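Local coordinates for Oxidored_FMN domain-containing protein ([Pseudomonas] geniculata N1, PDB 6L6J), which is the 6-hydroxypseudooxynicotine amine oxidase HisD, which carries FMN and a [4Fe-4S] cluster and probably oxidises its amine substrate through the flavin, at residues A146-R149 with R150-D154; V506-P509 with E510-L513; F299-P302 with D303-V306. All coordinates share one frame; numbering follows the deposited sequence.

Overall arrangement
Along the chain the order is contact 1, contact 3, contact 2. Contacts 1 and 3 belong to the eight-stranded parallel barrel that holds FMN: contact 1 is a turn inside helix 142-162, and contact 3 is the start of helix 302-310, with their centres about 39 Å apart. Contact 2 lies in the other half of the chain, where strand 506-507 of a mixed sheet passes into helix 509-513, with the Glu510 side chain about 8 Å from the bound ADP. Its centre is about 58 Å from that of contact 1 and about 38 Å from that of contact 3. No two touch: two lie in the FMN barrel and the third in the mixed-sheet region near the ADP site.

Contact 1 (A146-R149 with R150-D154); sequences ADFR and RWYRD. With SO4 (sulfate ion), chain F.
The Trp151 indole lies with one face over the preceding turn: Asp147 O sits above that face toward its rim, and Phe148 CA makes a CH-pi contact, 3.9 Å from the centroid of the six-membered ring. With CG beside its own backbone N (chi1 -52°), the indole is laid back along the helix in this way. At its edge, NE1 of Trp151 donates to O3 of a sulfate at 3.2 Å, with a fairly straight N-H...O angle of 162°. The Arg150 guanidinium has Trp151 CD1 over one face and meets the sulfate at its edge, where NH1 of Arg150 donates a hydrogen bond to sulfate O1 at 2.8 Å. Asp147 CG also lies in that guanidinium plane, but the salt bridge is long, 3.9 Å from Asp147 OD1 to Arg150 NH2; Asp147 OD1 bonds to Gln143. Further round, the edge of Tyr152 is turned toward the face of Phe148 in an offset edge-to-face pair, planes 75° apart, with Phe148 CZ 3.7 Å from Tyr152 CD2. His64 stacks on the indole and also bonds the sulfate, which probably came from the crystallisation liquor. With an alanine at Trp151, the sulfate would probably lose one donor, His64 its stacking partner and Phe148 CA its aromatic cover. The bond from Trp151 N to Asp147 O (2.9 Å) is one of four i to i+4 backbone bonds joining the segments. Helix 142-162 packs Phe148 against Leu203 and Thr207 of helix 197-215, Arg149 pairs with Asp210 there, and Tyr152 OH bonds Leu104 O and Tyr170 N, bridging barrel strands 99-105 and 166-171.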
# COMPACT_ATOMS: atom_id res chain seq x y z
N ALA A 146 -12.95 29.38 17.01
CA ALA A 146 -11.98 29.86 18.03
C ALA A 146 -11.43 28.65 18.80
O ALA A 146 -10.23 28.62 19.01
CB ALA A 146 -12.62 30.85 18.97
N ASP A 147 -12.31 27.72 19.18
CA ASP A 147 -11.95 26.49 19.93
C ASP A 147 -11.00 25.63 19.08
O ASP A 147 -10.06 25.06 19.63
CB ASP A 147 -13.18 25.69 20.37
CG ASP A 147 -13.99 26.33 21.47
OD1 ASP A 147 -13.64 27.43 21.91
OD2 ASP A 147 -14.99 25.71 21.89
N PHE A 148 -11.24 25.54 17.78
CA PHE A 148 -10.47 24.68 16.85
C PHE A 148 -9.01 25.17 16.78
O PHE A 148 -8.07 24.33 16.75
CB PHE A 148 -11.17 24.62 15.49
CG PHE A 148 -10.29 24.19 14.34
CD1 PHE A 148 -9.45 25.10 13.72
CD2 PHE A 148 -10.31 22.89 13.87
CE1 PHE A 148 -8.66 24.71 12.65
CE2 PHE A 148 -9.53 22.50 12.80
CZ PHE A 148 -8.70 23.41 12.20
N ARG A 149 -8.82 26.49 16.72
CA ARG A 149 -7.48 27.12 16.68
C ARG A 149 -6.76 26.88 18.01
O ARG A 149 -5.57 26.55 17.98
CB ARG A 149 -7.62 28.60 16.36
CG ARG A 149 -8.06 28.87 14.93
CD ARG A 149 -8.39 30.33 14.74
NE ARG A 149 -7.25 31.20 15.02
CZ ARG A 149 -7.30 32.52 15.01
NH1 ARG A 149 -8.43 33.15 14.76
NH2 ARG A 149 -6.21 33.22 15.25
N ARG A 150 -7.48 27.01 19.13
CA ARG A 150 -6.99 26.63 20.47
C ARG A 150 -6.46 25.19 20.37
O ARG A 150 -5.27 25.01 20.65
CB ARG A 150 -8.08 26.85 21.53
CG ARG A 150 -7.68 26.54 22.97
CD ARG A 150 -8.80 26.85 23.96
NE ARG A 150 -10.10 26.24 23.64
CZ ARG A 150 -10.50 25.03 24.03
NH1 ARG A 150 -9.70 24.27 24.76
NH2 ARG A 150 -11.69 24.58 23.68
N TRP A 151 -7.26 24.24 19.88
CA TRP A 151 -6.89 22.80 19.79
C TRP A 151 -5.59 22.64 19.00
O TRP A 151 -4.74 21.85 19.41
CB TRP A 151 -7.98 21.91 19.16
CG TRP A 151 -9.35 22.02 19.75
CD1 TRP A 151 -9.69 22.37 21.02
CD2 TRP A 151 -10.59 21.75 19.07
NE1 TRP A 151 -11.06 22.37 21.17
CE2 TRP A 151 -11.63 22.00 19.98
CE3 TRP A 151 -10.92 21.33 17.78
CZ2 TRP A 151 -12.97 21.85 19.64
CZ3 TRP A 151 -12.25 21.23 17.43
CH2 TRP A 151 -13.26 21.48 18.35
N TYR A 152 -5.46 23.35 17.89
CA TYR A 152 -4.31 23.18 16.95
C TYR A 152 -3.07 23.69 17.68
O TYR A 152 -2.22 22.86 18.03
CB TYR A 152 -4.56 23.85 15.60
CG TYR A 152 -4.33 22.93 14.43
CD1 TYR A 152 -3.12 22.26 14.28
CD2 TYR A 152 -5.30 22.72 13.47
CE1 TYR A 152 -2.89 21.41 13.21
CE2 TYR A 152 -5.08 21.87 12.39
CZ TYR A 152 -3.87 21.21 12.26
OH TYR A 152 -3.64 20.35 11.22
N ARG A 153 -3.03 24.99 17.97
CA ARG A 153 -2.01 25.67 18.83
C ARG A 153 -1.59 24.73 19.98
O ARG A 153 -0.41 24.41 20.06
CB ARG A 153 -2.60 27.00 19.32
CG ARG A 153 -1.70 27.82 20.24
CD ARG A 153 -2.50 28.87 21.00
NE ARG A 153 -2.98 28.44 22.32
CZ ARG A 153 -4.12 28.84 22.90
NH1 ARG A 153 -4.95 29.67 22.29
NH2 ARG A 153 -4.45 28.38 24.11
N ASP A 154 -2.53 24.27 20.81
CA ASP A 154 -2.26 23.47 22.04
C ASP A 154 -1.65 22.10 21.69
O ASP A 154 -0.70 21.69 22.36
CB ASP A 154 -3.52 23.30 22.90
CG ASP A 154 -3.86 24.54 23.71
OD1 ASP A 154 -3.03 25.47 23.74
OD2 ASP A 154 -4.93 24.58 24.31
S SO4 F . -12.31 21.52 24.74
O1 SO4 F . -10.89 21.72 24.83
O2 SO4 F . -12.91 21.70 26.06
O3 SO4 F . -12.86 22.48 23.81
O4 SO4 F . -12.58 20.18 24.28

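Contact 2 (V506-P509 with E510-L513); sequences VLTP and EDIL
Leu507 and Asp511 cross at about a right angle, and the Leu507 CB methylene comes 3.4 Å from Asp511 OD2. One branch of the leucine, CD2, also lies by the carboxylate; the other, CD1, reaches Ile512 CD1 at 4.4 Å, while backbone bonds from Leu507 to Val613 and Leu615 pair strand 506-507 with strand 612-621. Next comes Thr508, the N-cap residue, which is tied to the helix from two directions. Its OG1 accepts from Glu510 N at 3.0 Å, and its own N-H is given to Asp511 OD2 at 3.3 Å. The latter bond is nearly straight (168°) and meets the carboxylate oxygen on the anti side, 19° out of the carboxylate plane. This exchange, side chain of the cap to the first turn and side chain of the first turn back to the cap, is a capping box, here closing the passage from strand 506-507 into helix 509-513. With CG of Asp511 beside its own backbone N (chi1 -60°), the carboxylate is folded back toward the cap. A weak bond from Asp511 N to Thr508 O (3.1 Å) accompanies the box, and Glu510 CB lies 3.3 Å from Thr508 OG1. Asp511 OD1 is held in a salt bridge by Arg516, Glu510 OE1 in another by Arg429, and Glu510 OE2 accepts from Trp485 N. Pro509 follows, its carbonyl O accepting from Leu513 N at 2.9 Å in the first full helical turn. Leu513 CD1 is 4.3 Å from Pro509 CB, a loose apolar contact, and both residues also touch Met533 of helix 533-542.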
# COMPACT_ATOMS: atom_id res chain seq x y z
N VAL A 506 -16.22 -22.83 -21.81
CA VAL A 506 -16.00 -22.34 -20.41
C VAL A 506 -14.51 -22.45 -20.06
O VAL A 506 -13.91 -23.52 -20.27
CB VAL A 506 -16.87 -23.09 -19.39
CG1 VAL A 506 -16.68 -22.55 -17.97
CG2 VAL A 506 -18.35 -23.04 -19.76
N LEU A 507 -13.93 -21.37 -19.53
CA LEU A 507 -12.49 -21.25 -19.20
C LEU A 507 -12.31 -20.81 -17.74
O LEU A 507 -13.29 -20.43 -17.07
CB LEU A 507 -11.86 -20.22 -20.14
CG LEU A 507 -12.18 -20.37 -21.63
CD1 LEU A 507 -11.75 -19.13 -22.40
CD2 LEU A 507 -11.52 -21.62 -22.20
N THR A 508 -11.06 -20.85 -17.29
CA THR A 508 -10.58 -20.38 -15.97
C THR A 508 -9.40 -19.45 -16.21
O THR A 508 -8.86 -19.42 -17.32
CB THR A 508 -10.14 -21.55 -15.09
OG1 THR A 508 -8.75 -21.77 -15.33
CG2 THR A 508 -10.91 -22.83 -15.35
N PRO A 509 -8.97 -18.66 -15.20
CA PRO A 509 -7.77 -17.84 -15.34
C PRO A 509 -6.54 -18.59 -15.86
O PRO A 509 -5.71 -17.93 -16.45
CB PRO A 509 -7.53 -17.34 -13.90
CG PRO A 509 -8.91 -17.29 -13.29
CD PRO A 509 -9.64 -18.46 -13.92
N GLU A 510 -6.43 -19.90 -15.64
CA GLU A 510 -5.29 -20.74 -16.12
C GLU A 510 -5.10 -20.54 -17.64
O GLU A 510 -3.96 -20.26 -18.06
CB GLU A 510 -5.50 -22.21 -15.77
CG GLU A 510 -5.31 -22.52 -14.28
CD GLU A 510 -3.99 -22.08 -13.66
OE1 GLU A 510 -2.94 -22.24 -14.30
OE2 GLU A 510 -4.02 -21.55 -12.54
N ASP A 511 -6.19 -20.63 -18.41
CA ASP A 511 -6.20 -20.48 -19.89
C ASP A 511 -5.72 -19.08 -20.28
O ASP A 511 -4.95 -18.97 -21.26
CB ASP A 511 -7.60 -20.75 -20.47
CG ASP A 511 -8.10 -22.16 -20.18
OD1 ASP A 511 -7.40 -23.12 -20.54
OD2 ASP A 511 -9.18 -22.28 -19.56
N ILE A 512 -6.15 -18.05 -19.57
CA ILE A 512 -5.80 -16.63 -19.92
C ILE A 512 -4.34 -16.37 -19.56
O ILE A 512 -3.68 -15.65 -20.32
CB ILE A 512 -6.74 -15.62 -19.24
CG1 ILE A 512 -8.21 -16.02 -19.40
CG2 ILE A 512 -6.47 -14.22 -19.77
CD1 ILE A 512 -8.60 -16.46 -20.80
N LEU A 513 -3.88 -16.93 -18.45
CA LEU A 513 -2.46 -16.88 -18.01
C LEU A 513 -1.58 -17.60 -19.06
O LEU A 513 -0.44 -17.16 -19.26
CB LEU A 513 -2.35 -17.49 -16.60
CG LEU A 513 -2.85 -16.60 -15.45
CD1 LEU A 513 -3.26 -17.42 -14.24
CD2 LEU A 513 -1.79 -15.59 -15.04

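Contact 3 (F299-P302 with D303-V306); sequences FTSP and DAMV
Ser301 directs its hydroxyl forward to Ala304 N because OG stands opposite the residue's own nitrogen (chi1 176°), while Met305, with CG beside its backbone N (chi1 -69°), reaches back toward the loop; its chain runs extended to SD and then turns back at its last torsion. The arrangement is an N-cap at the head of helix 302-310, one of the helices flanking the FMN-binding barrel, entered through the loop that follows strand 293-296. The capping bond, Ala304 N to Ser301 OG, is weak at 3.4 Å although its angle is good (159°). Beside it the Ser301 and Ala304 methylene and methyl carbons pack CB to CB at 3.7 Å. Regular i to i+4 bonding begins at once: Met305 N donates to Ser301 O at 3.1 Å, and Val306 N to Pro302 O at 2.9 Å. Asp303 turns its carboxylate to Tyr6, which bonds OD1. Before the cap, Glu275 accepts from Thr300 N and, weakly, from Ser301 N. Phe299, whose side chain lies about 6 Å from FMN, meets the helix through CB, 4.0 Å from Met305 CG, and both side chains rest on Ile317 of strand 316-319. At the far end of the thioether, that final turn brings Met305 CE beside the proline, 3.7 Å from Pro302 CA.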
# COMPACT_ATOMS: atom_id res chain seq x y z
N PHE A 299 8.89 7.01 -5.49
CA PHE A 299 10.30 7.15 -5.93
C PHE A 299 11.08 5.91 -5.51
O PHE A 299 11.10 5.59 -4.31
CB PHE A 299 10.88 8.47 -5.43
CG PHE A 299 10.27 9.71 -6.04
CD1 PHE A 299 10.20 9.89 -7.42
CD2 PHE A 299 9.79 10.73 -5.23
CE1 PHE A 299 9.66 11.05 -7.96
CE2 PHE A 299 9.28 11.90 -5.77
CZ PHE A 299 9.21 12.05 -7.13
N THR A 300 11.70 5.23 -6.48
CA THR A 300 12.46 3.96 -6.31
C THR A 300 13.80 4.01 -7.05
O THR A 300 14.75 3.38 -6.57
CB THR A 300 11.65 2.77 -6.84
OG1 THR A 300 10.28 3.00 -6.50
CG2 THR A 300 12.14 1.45 -6.27
N SER A 301 13.83 4.65 -8.23
CA SER A 301 15.03 4.91 -9.06
C SER A 301 15.84 6.05 -8.45
O SER A 301 15.37 7.19 -8.37
CB SER A 301 14.67 5.24 -10.49
OG SER A 301 15.84 5.58 -11.26
N PRO A 302 17.09 5.77 -8.02
CA PRO A 302 17.98 6.82 -7.51
C PRO A 302 18.24 7.95 -8.52
O PRO A 302 18.40 9.08 -8.10
CB PRO A 302 19.29 6.09 -7.18
CG PRO A 302 18.89 4.62 -7.06
CD PRO A 302 17.72 4.44 -8.01
N ASP A 303 18.27 7.62 -9.82
CA ASP A 303 18.52 8.58 -10.94
C ASP A 303 17.29 9.47 -11.16
O ASP A 303 17.46 10.67 -11.47
CB ASP A 303 18.95 7.82 -12.19
CG ASP A 303 20.24 7.05 -11.97
OD1 ASP A 303 21.10 7.56 -11.23
OD2 ASP A 303 20.37 5.95 -12.51
N ALA A 304 16.08 8.93 -10.96
CA ALA A 304 14.83 9.71 -10.98
C ALA A 304 14.91 10.75 -9.86
O ALA A 304 14.51 11.94 -10.12
CB ALA A 304 13.64 8.79 -10.81
N MET A 305 15.38 10.30 -8.67
CA MET A 305 15.46 11.13 -7.44
C MET A 305 16.49 12.24 -7.68
O MET A 305 16.19 13.41 -7.42
CB MET A 305 15.85 10.29 -6.21
CG MET A 305 14.77 9.31 -5.78
SD MET A 305 15.15 8.02 -4.54
CE MET A 305 16.89 8.28 -4.28
N VAL A 306 17.64 11.90 -8.23
CA VAL A 306 18.70 12.92 -8.52
C VAL A 306 18.09 13.97 -9.44
O VAL A 306 18.20 15.16 -9.11
CB VAL A 306 19.97 12.27 -9.09
CG1 VAL A 306 20.85 13.28 -9.82
CG2 VAL A 306 20.76 11.59 -7.97